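Local atomic coordinates of fimbrin (Schizosaccharomyces pombe, PDB entry 1RT8), a protein that binds and cross-links actin filaments and acts in cell polarity, cytokinesis, mating and spore formation. Residues E12-F17 with N38-E43; K19-V24 with S55-D60. All blocks are in the same frame, centred on the assembly; numbering follows the deposited sequence.

Interaction 1. Residues E12-F17 with N38-E43; sequences EERREF and NTETFE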
loop_
_atom_site.group_PDB
_atom_site.type_symbol
_atom_site.label_atom_id
_atom_site.label_comp_id
_atom_site.label_asym_id
_atom_site.label_seq_id
_atom_site.Cartn_x
_atom_site.Cartn_y
_atom_site.Cartn_z
ATOM N N GLU A 12 21.929 6.967 -10.372
ATOM C CA GLU A 12 21.508 7.883 -9.320
ATOM C C GLU A 12 20.441 7.305 -8.408
ATOM O O GLU A 12 20.524 7.442 -7.183
ATOM C CB GLU A 12 21.006 9.193 -9.923
ATOM C CG GLU A 12 22.032 9.901 -10.795
ATOM C CD GLU A 12 22.123 11.381 -10.483
ATOM O OE1 GLU A 12 22.619 11.736 -9.390
ATOM O OE2 GLU A 12 21.690 12.190 -11.330
ATOM N N GLU A 13 19.431 6.676 -8.998
ATOM C CA GLU A 13 18.369 6.078 -8.203
ATOM C C GLU A 13 18.983 5.135 -7.174
ATOM O O GLU A 13 18.670 5.208 -5.986
ATOM C CB GLU A 13 17.395 5.321 -9.105
ATOM C CG GLU A 13 16.389 6.218 -9.800
ATOM C CD GLU A 13 15.574 5.484 -10.844
ATOM O OE1 GLU A 13 15.147 4.341 -10.575
ATOM O OE2 GLU A 13 15.350 6.057 -11.932
ATOM N N ARG A 14 19.878 4.267 -7.633
ATOM C CA ARG A 14 20.533 3.323 -6.736
ATOM C C ARG A 14 21.302 4.051 -5.644
ATOM O O ARG A 14 21.159 3.741 -4.462
ATOM C CB ARG A 14 21.485 2.416 -7.518
ATOM C CG ARG A 14 22.269 1.445 -6.643
ATOM C CD ARG A 14 23.009 0.428 -7.493
ATOM N NE ARG A 14 23.810 1.072 -8.530
ATOM C CZ ARG A 14 24.855 1.857 -8.290
ATOM N NH1 ARG A 14 25.240 2.101 -7.044
ATOM N NH2 ARG A 14 25.515 2.407 -9.303
ATOM N N ARG A 15 22.114 5.027 -6.042
ATOM C CA ARG A 15 22.905 5.781 -5.078
ATOM C C ARG A 15 22.036 6.484 -4.048
ATOM O O ARG A 15 22.192 6.278 -2.842
ATOM C CB ARG A 15 23.777 6.824 -5.787
ATOM C CG ARG A 15 24.647 7.630 -4.829
ATOM C CD ARG A 15 25.416 8.765 -5.508
ATOM N NE ARG A 15 26.421 8.301 -6.461
ATOM C CZ ARG A 15 26.163 7.943 -7.715
ATOM N NH1 ARG A 15 24.921 7.996 -8.181
ATOM N NH2 ARG A 15 27.147 7.543 -8.509
ATOM N N GLU A 16 21.114 7.314 -4.527
ATOM C CA GLU A 16 20.236 8.066 -3.642
ATOM C C GLU A 16 19.364 7.174 -2.764
ATOM O O GLU A 16 19.220 7.438 -1.573
ATOM C CB GLU A 16 19.365 9.034 -4.455
ATOM C CG GLU A 16 20.154 10.039 -5.299
ATOM C CD GLU A 16 21.264 10.736 -4.515
ATOM O OE1 GLU A 16 21.028 11.132 -3.358
ATOM O OE2 GLU A 16 22.374 10.892 -5.060
ATOM N N PHE A 17 18.782 6.120 -3.336
ATOM C CA PHE A 17 17.940 5.224 -2.542
ATOM C C PHE A 17 18.750 4.609 -1.403
ATOM O O PHE A 17 18.289 4.544 -0.261
ATOM C CB PHE A 17 17.347 4.110 -3.419
ATOM C CG PHE A 17 16.308 4.591 -4.397
ATOM C CD1 PHE A 17 15.874 3.766 -5.427
ATOM C CD2 PHE A 17 15.765 5.867 -4.291
ATOM C CE1 PHE A 17 14.918 4.204 -6.338
ATOM C CE2 PHE A 17 14.804 6.314 -5.199
ATOM C CZ PHE A 17 14.383 5.480 -6.224
ATOM N N ASN A 38 27.743 0.892 0.954
ATOM C CA ASN A 38 28.365 1.589 -0.166
ATOM C C ASN A 38 27.336 1.947 -1.229
ATOM O O ASN A 38 26.490 1.129 -1.588
ATOM C CB ASN A 38 29.462 0.727 -0.792
ATOM C CG ASN A 38 30.107 1.392 -1.994
ATOM O OD1 ASN A 38 30.638 2.499 -1.893
ATOM N ND2 ASN A 38 30.060 0.721 -3.140
ATOM N N THR A 39 27.427 3.170 -1.745
ATOM C CA THR A 39 26.490 3.641 -2.755
ATOM C C THR A 39 26.956 3.395 -4.188
ATOM O O THR A 39 26.327 3.876 -5.129
ATOM C CB THR A 39 26.216 5.148 -2.585
ATOM O OG1 THR A 39 27.406 5.891 -2.879
ATOM C CG2 THR A 39 25.785 5.450 -1.154
ATOM N N GLU A 40 28.039 2.640 -4.361
ATOM C CA GLU A 40 28.556 2.368 -5.703
ATOM C C GLU A 40 28.795 0.892 -6.014
ATOM O O GLU A 40 29.654 0.578 -6.839
ATOM C CB GLU A 40 29.878 3.112 -5.933
ATOM C CG GLU A 40 29.857 4.621 -5.693
ATOM C CD GLU A 40 28.777 5.347 -6.491
ATOM O OE1 GLU A 40 28.591 5.039 -7.703
ATOM O OE2 GLU A 40 28.125 6.237 -5.897
ATOM N N THR A 41 28.047 -0.014 -5.384
ATOM C CA THR A 41 28.251 -1.448 -5.634
ATOM C C THR A 41 27.036 -2.347 -5.389
ATOM O O THR A 41 26.020 -1.912 -4.846
ATOM C CB THR A 41 29.417 -2.001 -4.769
ATOM O OG1 THR A 41 29.159 -1.715 -3.388
ATOM C CG2 THR A 41 30.746 -1.374 -5.172
ATOM N N PHE A 42 27.164 -3.612 -5.794
ATOM C CA PHE A 42 26.110 -4.623 -5.616
ATOM C C PHE A 42 25.840 -4.753 -4.116
ATOM O O PHE A 42 24.715 -5.027 -3.709
ATOM C CB PHE A 42 26.567 -5.988 -6.202
ATOM C CG PHE A 42 25.481 -7.074 -6.231
ATOM C CD1 PHE A 42 25.190 -7.768 -7.426
ATOM C CD2 PHE A 42 24.762 -7.412 -5.086
ATOM C CE1 PHE A 42 24.188 -8.767 -7.462
ATOM C CE2 PHE A 42 23.754 -8.417 -5.118
ATOM C CZ PHE A 42 23.473 -9.089 -6.305
ATOM N N GLU A 43 26.877 -4.538 -3.306
ATOM C CA GLU A 43 26.784 -4.626 -1.847
ATOM C C GLU A 43 25.361 -4.618 -1.318
ATOM O O GLU A 43 24.932 -5.541 -0.631
ATOM C CB GLU A 43 27.539 -3.465 -1.202
ATOM C CG GLU A 43 29.034 -3.584 -1.278
ATOM C CD GLU A 43 29.553 -4.738 -0.456
ATOM O OE1 GLU A 43 29.263 -5.900 -0.813
ATOM O OE2 GLU A 43 30.249 -4.478 0.550
#
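Arg15 reaches out from helix 11-25 to grip Glu40 of the loop facing it. Its NE lies 2.7 Å from Glu40 OE2 in a salt bridge, while NH2 stands 3.0 Å from OE1, so the guanidinium addresses both carboxylate oxygens, with the two planes turned 34° apart. Glu40 starts out pointing away from the helix, but its chain folds back at chi2 (-55°) and brings the carboxylate round to the arginine. Thr39 supports this pairing twice over: its OG1 donates to Glu40 OE2 at 3.1 Å, on the anti side of the carboxylate and somewhat out of its plane, and its CB packs at 3.7 Å against Arg15 CG. With an alanine in place of Arg15, the Glu40 carboxylate would probably lose its salt-bridge partner, keeping Thr39 OG1, and Thr39 CB the methylene it packs on. One residue earlier, Arg14 brings NH1 edge-on to Thr39 O at 2.8 Å, a weak, bent hydrogen bond (125°). The contact lies at the surface, pinning the loop that leads into helix 43-47 onto the start of helix 11-25; Arg14 also touches Leu121 of helix 117-131, and Glu12 and Glu16 pack on Leu250 of helix 248-261.

Interaction 2. Residues K19-V24 with S55-D60; sequences KHINSV and SKLIND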
loop_
_atom_site.group_PDB
_atom_site.type_symbol
_atom_site.label_atom_id
_atom_site.label_comp_id
_atom_site.label_asym_id
_atom_site.label_seq_id
_atom_site.Cartn_x
_atom_site.Cartn_y
_atom_site.Cartn_z
ATOM N N LYS A 19 21.382 5.847 -0.038
ATOM C CA LYS A 19 21.697 6.905 0.913
ATOM C C LYS A 19 20.509 7.121 1.842
ATOM O O LYS A 19 20.672 7.257 3.059
ATOM C CB LYS A 19 22.040 8.205 0.180
ATOM C CG LYS A 19 23.324 8.129 -0.636
ATOM C CD LYS A 19 23.685 9.476 -1.258
ATOM C CE LYS A 19 23.943 10.544 -0.197
ATOM N NZ LYS A 19 24.475 11.802 -0.798
ATOM N N HIS A 20 19.309 7.146 1.275
ATOM C CA HIS A 20 18.113 7.328 2.087
ATOM C C HIS A 20 17.999 6.177 3.080
ATOM O O HIS A 20 17.652 6.376 4.245
ATOM C CB HIS A 20 16.859 7.384 1.204
ATOM C CG HIS A 20 15.580 7.264 1.972
ATOM N ND1 HIS A 20 14.938 6.060 2.164
ATOM C CD2 HIS A 20 14.849 8.189 2.638
ATOM C CE1 HIS A 20 13.866 6.247 2.914
ATOM N NE2 HIS A 20 13.789 7.531 3.215
ATOM N N ILE A 21 18.302 4.971 2.622
ATOM C CA ILE A 21 18.222 3.804 3.492
ATOM C C ILE A 21 19.275 3.876 4.598
ATOM O O ILE A 21 19.039 3.433 5.720
ATOM C CB ILE A 21 18.389 2.498 2.686
ATOM C CG1 ILE A 21 17.239 2.368 1.681
ATOM C CG2 ILE A 21 18.408 1.305 3.628
ATOM C CD1 ILE A 21 17.379 1.207 0.730
ATOM N N ASN A 22 20.434 4.444 4.278
ATOM C CA ASN A 22 21.508 4.589 5.258
ATOM C C ASN A 22 21.094 5.488 6.419
ATOM O O ASN A 22 21.342 5.162 7.580
ATOM C CB ASN A 22 22.762 5.159 4.585
ATOM C CG ASN A 22 23.479 4.128 3.734
ATOM O OD1 ASN A 22 24.293 4.463 2.871
ATOM N ND2 ASN A 22 23.185 2.861 3.982
ATOM N N SER A 23 20.454 6.613 6.110
ATOM C CA SER A 23 20.034 7.542 7.156
ATOM C C SER A 23 18.862 7.018 7.979
ATOM O O SER A 23 18.756 7.304 9.172
ATOM C CB SER A 23 19.664 8.898 6.550
ATOM O OG SER A 23 18.475 8.809 5.787
ATOM N N VAL A 24 17.987 6.248 7.342
ATOM C CA VAL A 24 16.828 5.698 8.029
ATOM C C VAL A 24 17.211 4.538 8.951
ATOM O O VAL A 24 16.653 4.395 10.042
ATOM C CB VAL A 24 15.755 5.216 7.016
ATOM C CG1 VAL A 24 16.332 4.147 6.117
ATOM C CG2 VAL A 24 14.549 4.679 7.754
ATOM N N SER A 55 12.336 -5.106 5.508
ATOM C CA SER A 55 11.313 -5.081 6.552
ATOM C C SER A 55 11.416 -3.772 7.324
ATOM O O SER A 55 10.400 -3.174 7.690
ATOM C CB SER A 55 11.486 -6.264 7.521
ATOM O OG SER A 55 11.132 -7.493 6.911
ATOM N N LYS A 56 12.651 -3.342 7.579
ATOM C CA LYS A 56 12.896 -2.088 8.288
ATOM C C LYS A 56 12.410 -0.903 7.442
ATOM O O LYS A 56 11.780 0.025 7.953
ATOM C CB LYS A 56 14.393 -1.930 8.588
ATOM C CG LYS A 56 14.956 -2.918 9.604
ATOM C CD LYS A 56 14.487 -2.593 11.009
ATOM C CE LYS A 56 15.197 -3.474 12.053
ATOM N NZ LYS A 56 14.862 -3.019 13.435
ATOM N N LEU A 57 12.701 -0.929 6.148
ATOM C CA LEU A 57 12.268 0.153 5.270
ATOM C C LEU A 57 10.736 0.244 5.280
ATOM O O LEU A 57 10.154 1.334 5.307
ATOM C CB LEU A 57 12.778 -0.095 3.848
ATOM C CG LEU A 57 12.484 0.997 2.828
ATOM C CD1 LEU A 57 13.174 2.291 3.253
ATOM C CD2 LEU A 57 12.977 0.555 1.459
ATOM N N ILE A 58 10.084 -0.914 5.281
ATOM C CA ILE A 58 8.631 -0.963 5.317
ATOM C C ILE A 58 8.050 -0.294 6.566
ATOM O O ILE A 58 7.047 0.418 6.481
ATOM C CB ILE A 58 8.148 -2.414 5.261
ATOM C CG1 ILE A 58 8.391 -2.963 3.850
ATOM C CG2 ILE A 58 6.679 -2.504 5.702
ATOM C CD1 ILE A 58 7.978 -4.397 3.674
ATOM N N ASN A 59 8.659 -0.536 7.726
ATOM C CA ASN A 59 8.154 0.076 8.950
ATOM C C ASN A 59 8.474 1.560 9.048
ATOM O O ASN A 59 7.844 2.278 9.822
ATOM C CB ASN A 59 8.673 -0.653 10.194
ATOM C CG ASN A 59 7.794 -1.823 10.583
ATOM O OD1 ASN A 59 6.583 -1.803 10.353
ATOM N ND2 ASN A 59 8.392 -2.843 11.182
ATOM N N ASP A 60 9.465 2.018 8.288
ATOM C CA ASP A 60 9.801 3.442 8.277
ATOM C C ASP A 60 8.754 4.136 7.402
ATOM O O ASP A 60 8.259 5.209 7.738
ATOM C CB ASP A 60 11.201 3.675 7.694
ATOM C CG ASP A 60 11.533 5.161 7.540
ATOM O OD1 ASP A 60 11.652 5.634 6.384
ATOM O OD2 ASP A 60 11.674 5.854 8.574
#
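The His20 imidazole presents an edge to helix 52-61: Leu57 CD1 lies near the ring plane, 4.0 Å from CE1. Asp60 approaches the same CE1 obliquely, OD1 being 4.2 Å away, with the carboxylate plane turned 55° from that of the ring. His20 NE2 is 4.3 Å from Asp60 OD1, too far for a direct bond, though the carboxylate may still favour positive charge on the imidazole. The ring gets there because CG is anti to the backbone N (chi1 167°), which lets its end come near Leu57 and Asp60. Leu57 uses its CD1 branch on two neighbours, since the same methyl also lies 4.4 Å from Ile21 CG1, a looser apolar touch. Val24 and Asp60 point at each other from opposite helices, one turn farther along each; the modelled spacing of their ends is doubtful. Within helix 11-25, His20 O accepts from both Val24 N and Ser23 OG, which arrive from the same face of the carbonyl. The axes of the two short segments pass 10.8 Å apart at 79°, a nearly perpendicular crossing. Helix 117-131 lines the apolar side, Ile128 meeting His20, Val124 meeting Ile21 and Ile127 meeting Leu57. This is consistent with the calponin-homology fold, here the first of fimbrin's four CH domains, whose N-terminal helix runs across the helical bundle.

Interactions 1 and 2 both draw on helix 11-25, the first near its start and the second farther along, and their centres are 14 Å apart. They meet where Thr39 CG2 of interaction 1 packs at 3.7 Å on Lys19 CG of interaction 2. Their characters differ: 12-17 with 38-43 is a polar surface contact between helix and loop, whereas 19-24 with 55-60 is a partly buried helix crossing of mixed character, with Leu57 and Ile21 as its apolar part. Helix 117-131 touches residues of both, Leu121 beside Arg14 and Val124 beside Ile21. All four segments belong to the first CH domain, within the first actin-binding region, so the two contacts join parts of one domain.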